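Local coordinates for protein bacillaene synthase decarboxylase PksI (Bacillus subtilis, PDB 4Q1K) that catalyses the decarboxylation of a carrier-tethered 3-methylglutaconyl group to 3-methylcrotonyl during biosynthesis of the antibiotic bacillaene, at residues B[132-144]-B[196-208]. The protein carries 1 engineered substitution. Residues are numbered along the deposited sequence; the frame is centred on the assembly and turned at random.
Sequences GLFADIVILSRES and FKVLPRAEVLDYA
Phe196 receives Val138 over one face of its ring: Val138 CB stands 3.8 Å from the ring centroid, above its centre, a CH-pi contact, while Leu140 CD1 meets the ring at its edge. Phe196 lies just ahead of the parallel pairing of strands 137-141 and 197-199, the last two of the six-stranded sheet in the crotonase fold. Water 1 bridges the two chains, donating to Val138 O and accepting from Lys197 N. Direct bonding follows, since Leu140 N donates to Lys197 O at 3.0 Å and Leu140 O accepts from Leu199 N. The two short strand axes approach to 4.7 Å and are inclined by 28°. Between these bonds Val198 CG2 packs on Leu140 CB, on the face covered by helix 186-192. Leu199 O takes Arg142 N from above its carbonyl plane, and Pro200 CG lies over one face of the Arg142 guanidinium, offset toward its rim. A bend at chi2 (-92°) turns the Glu143 carboxylate toward Arg201 N. Glu143 OE1 accepts from both Arg201 N (2.8 Å) and Ser141 OG (2.8 Å), which arrive from the same face of the carboxylate. Glu143 CG sits over the Arg201 guanidinium, and Arg201 NH2 donates to Ser144 OG at 2.8 Å. Helical segment 201-208 runs at 161° to strand 137-141 and packs against Ile139: Val204 CG1 touches Ile139 CG2, while Ile139 CD1 meets Tyr207 CD2 at the ring edge (3.5 Å) and Ala208 CB at 3.8 Å.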
loop_
_atom_site.group_PDB
_atom_site.type_symbol
_atom_site.label_atom_id
_atom_site.label_comp_id
_atom_site.label_asym_id
_atom_site.label_seq_id
_atom_site.Cartn_x
_atom_site.Cartn_y
_atom_site.Cartn_z
ATOM N N GLY B 132 14.791 0.159 12.375
ATOM C CA GLY B 132 13.853 -0.910 12.666
ATOM C C GLY B 132 12.989 -1.236 11.460
ATOM O O GLY B 132 12.698 -2.385 11.228
ATOM N N LEU B 133 12.654 -0.233 10.665
ATOM C CA LEU B 133 11.750 -0.448 9.503
ATOM C C LEU B 133 12.403 -1.275 8.419
ATOM O O LEU B 133 11.701 -1.835 7.530
ATOM C CB LEU B 133 11.297 0.904 8.879
ATOM C CG LEU B 133 10.470 1.745 9.823
ATOM C CD1 LEU B 133 10.192 3.073 9.075
ATOM C CD2 LEU B 133 9.128 1.032 10.132
ATOM N N PHE B 134 13.756 -1.374 8.377
ATOM C CA PHE B 134 14.380 -2.256 7.416
ATOM C C PHE B 134 14.356 -3.708 7.784
ATOM O O PHE B 134 14.768 -4.558 7.000
ATOM C CB PHE B 134 15.840 -1.870 7.269
ATOM C CG PHE B 134 16.057 -0.714 6.284
ATOM C CD1 PHE B 134 16.056 -0.960 4.896
ATOM C CD2 PHE B 134 16.242 0.607 6.742
ATOM C CE1 PHE B 134 16.219 0.084 3.966
ATOM C CE2 PHE B 134 16.488 1.634 5.845
ATOM C CZ PHE B 134 16.443 1.374 4.442
ATOM N N ALA B 135 13.868 -4.032 8.976
ATOM C CA ALA B 135 13.681 -5.484 9.375
ATOM C C ALA B 135 12.491 -6.070 8.599
ATOM O O ALA B 135 11.695 -5.367 7.992
ATOM C CB ALA B 135 13.385 -5.572 10.876
ATOM N N ASP B 136 12.476 -7.420 8.451
ATOM C CA ASP B 136 11.526 -8.071 7.543
ATOM C C ASP B 136 10.168 -8.096 8.248
ATOM O O ASP B 136 9.142 -8.084 7.606
ATOM C CB ASP B 136 12.010 -9.533 7.422
ATOM C CG ASP B 136 13.424 -9.571 6.827
ATOM O OD1 ASP B 136 13.560 -9.150 5.624
ATOM O OD2 ASP B 136 14.400 -9.733 7.588
ATOM N N ILE B 137 10.200 -8.116 9.583
ATOM C CA ILE B 137 8.941 -8.102 10.388
ATOM C C ILE B 137 9.042 -7.021 11.421
ATOM O O ILE B 137 10.091 -6.973 12.145
ATOM C CB ILE B 137 8.692 -9.439 11.076
ATOM C CG1 ILE B 137 8.332 -10.439 9.965
ATOM C CG2 ILE B 137 7.401 -9.320 11.943
ATOM C CD1 ILE B 137 8.459 -11.896 10.390
ATOM N N VAL B 138 8.096 -6.092 11.460
ATOM C CA VAL B 138 8.251 -4.980 12.487
ATOM C C VAL B 138 7.123 -5.097 13.503
ATOM O O VAL B 138 6.005 -5.239 13.083
ATOM C CB VAL B 138 8.149 -3.616 11.774
ATOM C CG1 VAL B 138 8.096 -2.467 12.855
ATOM C CG2 VAL B 138 9.359 -3.460 10.766
ATOM N N ILE B 139 7.358 -4.968 14.799
ATOM C CA ILE B 139 6.214 -5.000 15.759
ATOM C C ILE B 139 6.310 -3.721 16.574
ATOM O O ILE B 139 7.386 -3.416 17.045
ATOM C CB ILE B 139 6.436 -6.176 16.770
ATOM C CG1 ILE B 139 6.496 -7.525 16.009
ATOM C CG2 ILE B 139 5.249 -6.222 17.773
ATOM C CD1 ILE B 139 7.258 -8.606 16.849
ATOM N N LEU B 140 5.241 -2.969 16.750
ATOM C CA LEU B 140 5.296 -1.770 17.534
ATOM C C LEU B 140 4.589 -1.950 18.890
ATOM O O LEU B 140 3.764 -2.850 19.025
ATOM C CB LEU B 140 4.554 -0.619 16.823
ATOM C CG LEU B 140 4.957 -0.331 15.362
ATOM C CD1 LEU B 140 4.069 0.857 14.872
ATOM C CD2 LEU B 140 6.450 -0.033 15.255
ATOM N N SER B 141 4.915 -1.051 19.832
ATOM C CA SER B 141 4.222 -0.982 21.102
ATOM C C SER B 141 3.155 0.133 21.055
ATOM O O SER B 141 3.350 1.252 20.562
ATOM C CB SER B 141 5.241 -0.609 22.191
ATOM O OG SER B 141 4.617 0.223 23.188
ATOM N N ARG B 142 1.971 -0.188 21.573
ATOM C CA ARG B 142 0.900 0.740 21.496
ATOM C C ARG B 142 1.193 2.098 22.168
ATOM O O ARG B 142 0.716 3.170 21.697
ATOM C CB ARG B 142 -0.291 0.035 22.251
ATOM C CG ARG B 142 -1.633 0.666 21.924
ATOM C CD ARG B 142 -2.851 -0.121 22.510
ATOM N NE ARG B 142 -3.019 -1.510 22.019
ATOM C CZ ARG B 142 -3.779 -2.403 22.669
ATOM N NH1 ARG B 142 -4.398 -2.060 23.796
ATOM N NH2 ARG B 142 -3.954 -3.624 22.200
ATOM N N GLU B 143 1.912 2.041 23.321
ATOM C CA GLU B 143 2.072 3.225 24.157
ATOM C C GLU B 143 3.416 3.956 23.883
ATOM O O GLU B 143 3.625 5.065 24.365
ATOM C CB GLU B 143 1.863 2.863 25.663
ATOM C CG GLU B 143 2.914 1.948 26.270
ATOM C CD GLU B 143 2.523 0.462 26.162
ATOM O OE1 GLU B 143 2.478 -0.093 24.981
ATOM O OE2 GLU B 143 2.237 -0.164 27.212
ATOM N N SER B 144 4.234 3.401 22.984
ATOM C CA SER B 144 5.501 4.069 22.606
ATOM C C SER B 144 5.310 5.086 21.509
ATOM O O SER B 144 4.305 4.981 20.707
ATOM C CB SER B 144 6.469 3.004 22.130
ATOM O OG SER B 144 6.787 2.180 23.316
ATOM N N PHE B 196 1.818 -3.412 10.443
ATOM C CA PHE B 196 2.603 -4.020 11.543
ATOM C C PHE B 196 1.674 -4.416 12.696
ATOM O O PHE B 196 0.700 -3.713 12.999
ATOM C CB PHE B 196 3.555 -2.994 12.214
ATOM C CG PHE B 196 4.463 -2.292 11.240
ATOM C CD1 PHE B 196 4.847 -2.925 10.059
ATOM C CD2 PHE B 196 4.851 -0.974 11.465
ATOM C CE1 PHE B 196 5.698 -2.294 9.160
ATOM C CE2 PHE B 196 5.653 -0.330 10.538
ATOM C CZ PHE B 196 6.052 -0.982 9.379
ATOM N N LYS B 197 2.024 -5.529 13.345
ATOM C CA LYS B 197 1.418 -5.893 14.616
ATOM C C LYS B 197 1.713 -4.824 15.640
ATOM O O LYS B 197 2.871 -4.430 15.741
ATOM C CB LYS B 197 2.066 -7.165 15.125
ATOM C CG LYS B 197 1.238 -7.738 16.319
ATOM C CD LYS B 197 -0.006 -8.440 15.779
ATOM C CE LYS B 197 -0.777 -8.981 17.002
ATOM N NZ LYS B 197 -1.869 -9.903 16.577
ATOM N N VAL B 198 0.668 -4.326 16.322
ATOM C CA VAL B 198 0.872 -3.358 17.399
ATOM C C VAL B 198 0.351 -3.996 18.711
ATOM O O VAL B 198 -0.825 -4.434 18.743
ATOM C CB VAL B 198 0.134 -2.051 17.111
ATOM C CG1 VAL B 198 0.420 -1.063 18.244
ATOM C CG2 VAL B 198 0.665 -1.461 15.743
ATOM N N LEU B 199 1.149 -3.963 19.791
ATOM C CA LEU B 199 0.775 -4.655 21.049
ATOM C C LEU B 199 1.155 -3.783 22.227
ATOM O O LEU B 199 2.031 -2.914 22.090
ATOM C CB LEU B 199 1.638 -5.966 21.211
ATOM C CG LEU B 199 1.296 -7.030 20.149
ATOM C CD1 LEU B 199 2.306 -8.171 20.297
ATOM C CD2 LEU B 199 -0.060 -7.573 20.587
ATOM N N PRO B 200 0.521 -4.022 23.406
ATOM C CA PRO B 200 1.018 -3.457 24.651
ATOM C C PRO B 200 2.544 -3.714 24.747
ATOM O O PRO B 200 2.985 -4.813 24.406
ATOM C CB PRO B 200 0.229 -4.262 25.701
ATOM C CG PRO B 200 -1.068 -4.538 24.968
ATOM C CD PRO B 200 -0.542 -5.027 23.631
ATOM N N ARG B 201 3.308 -2.711 25.138
ATOM C CA ARG B 201 4.741 -2.902 25.346
ATOM C C ARG B 201 5.087 -4.225 26.043
ATOM O O ARG B 201 6.047 -4.882 25.611
ATOM C CB ARG B 201 5.376 -1.724 26.059
ATOM C CG ARG B 201 6.806 -1.937 26.570
ATOM C CD ARG B 201 7.308 -0.717 27.371
ATOM N NE ARG B 201 7.280 0.472 26.527
ATOM C CZ ARG B 201 7.021 1.715 26.955
ATOM N NH1 ARG B 201 6.770 1.951 28.235
ATOM N NH2 ARG B 201 7.002 2.718 26.096
ATOM N N ALA B 202 4.374 -4.588 27.116
ATOM C CA ALA B 202 4.756 -5.816 27.912
ATOM C C ALA B 202 4.611 -7.098 27.095
ATOM O O ALA B 202 5.003 -8.151 27.571
ATOM C CB ALA B 202 3.851 -5.939 29.191
ATOM N N GLU B 203 3.938 -7.052 25.927
ATOM C CA GLU B 203 3.683 -8.252 25.143
ATOM C C GLU B 203 4.628 -8.320 23.892
ATOM O O GLU B 203 4.659 -9.335 23.208
ATOM C CB GLU B 203 2.222 -8.244 24.684
ATOM C CG GLU B 203 1.323 -8.525 25.885
ATOM C CD GLU B 203 -0.147 -8.314 25.535
ATOM O OE1 GLU B 203 -0.570 -8.617 24.395
ATOM O OE2 GLU B 203 -0.880 -7.804 26.400
ATOM N N VAL B 204 5.376 -7.234 23.588
ATOM C CA VAL B 204 5.989 -7.135 22.247
ATOM C C VAL B 204 7.103 -8.189 22.161
ATOM O O VAL B 204 7.207 -8.910 21.187
ATOM C CB VAL B 204 6.583 -5.696 22.041
ATOM C CG1 VAL B 204 7.588 -5.647 20.847
ATOM C CG2 VAL B 204 5.411 -4.668 21.853
ATOM N N LEU B 205 7.966 -8.247 23.172
ATOM C CA LEU B 205 9.150 -9.171 22.994
ATOM C C LEU B 205 8.668 -10.606 23.075
ATOM O O LEU B 205 9.126 -11.449 22.317
ATOM C CB LEU B 205 10.231 -8.873 24.047
ATOM C CG LEU B 205 11.505 -9.728 23.919
ATOM C CD1 LEU B 205 12.145 -9.473 22.560
ATOM C CD2 LEU B 205 12.446 -9.295 25.050
ATOM N N ASP B 206 7.680 -10.916 23.932
ATOM C CA ASP B 206 7.170 -12.267 23.966
ATOM C C ASP B 206 6.598 -12.701 22.604
ATOM O O ASP B 206 6.779 -13.872 22.204
ATOM C CB ASP B 206 6.021 -12.430 25.002
ATOM C CG ASP B 206 6.533 -12.408 26.460
ATOM O OD1 ASP B 206 7.712 -12.679 26.686
ATOM O OD2 ASP B 206 5.738 -12.024 27.319
ATOM N N TYR B 207 5.843 -11.787 21.960
ATOM C CA TYR B 207 5.275 -12.094 20.669
ATOM C C TYR B 207 6.431 -12.306 19.642
ATOM O O TYR B 207 6.361 -13.231 18.842
ATOM C CB TYR B 207 4.391 -10.928 20.228
ATOM C CG TYR B 207 3.844 -11.050 18.858
ATOM C CD1 TYR B 207 2.626 -11.751 18.615
ATOM C CD2 TYR B 207 4.485 -10.484 17.801
ATOM C CE1 TYR B 207 2.070 -11.848 17.308
ATOM C CE2 TYR B 207 3.978 -10.625 16.520
ATOM C CZ TYR B 207 2.773 -11.263 16.292
ATOM O OH TYR B 207 2.344 -11.291 15.003
ATOM N N ALA B 208 7.433 -11.432 19.661
ATOM C CA ALA B 208 8.640 -11.597 18.750
ATOM C C ALA B 208 9.267 -12.977 18.938
ATOM O O ALA B 208 9.657 -13.615 17.935
ATOM C CB ALA B 208 9.663 -10.502 19.014
HETATM O O HOH W 1 4.172 -7.226 12.461
HETATM O O HOH W 2 2.413 -2.696 28.270
#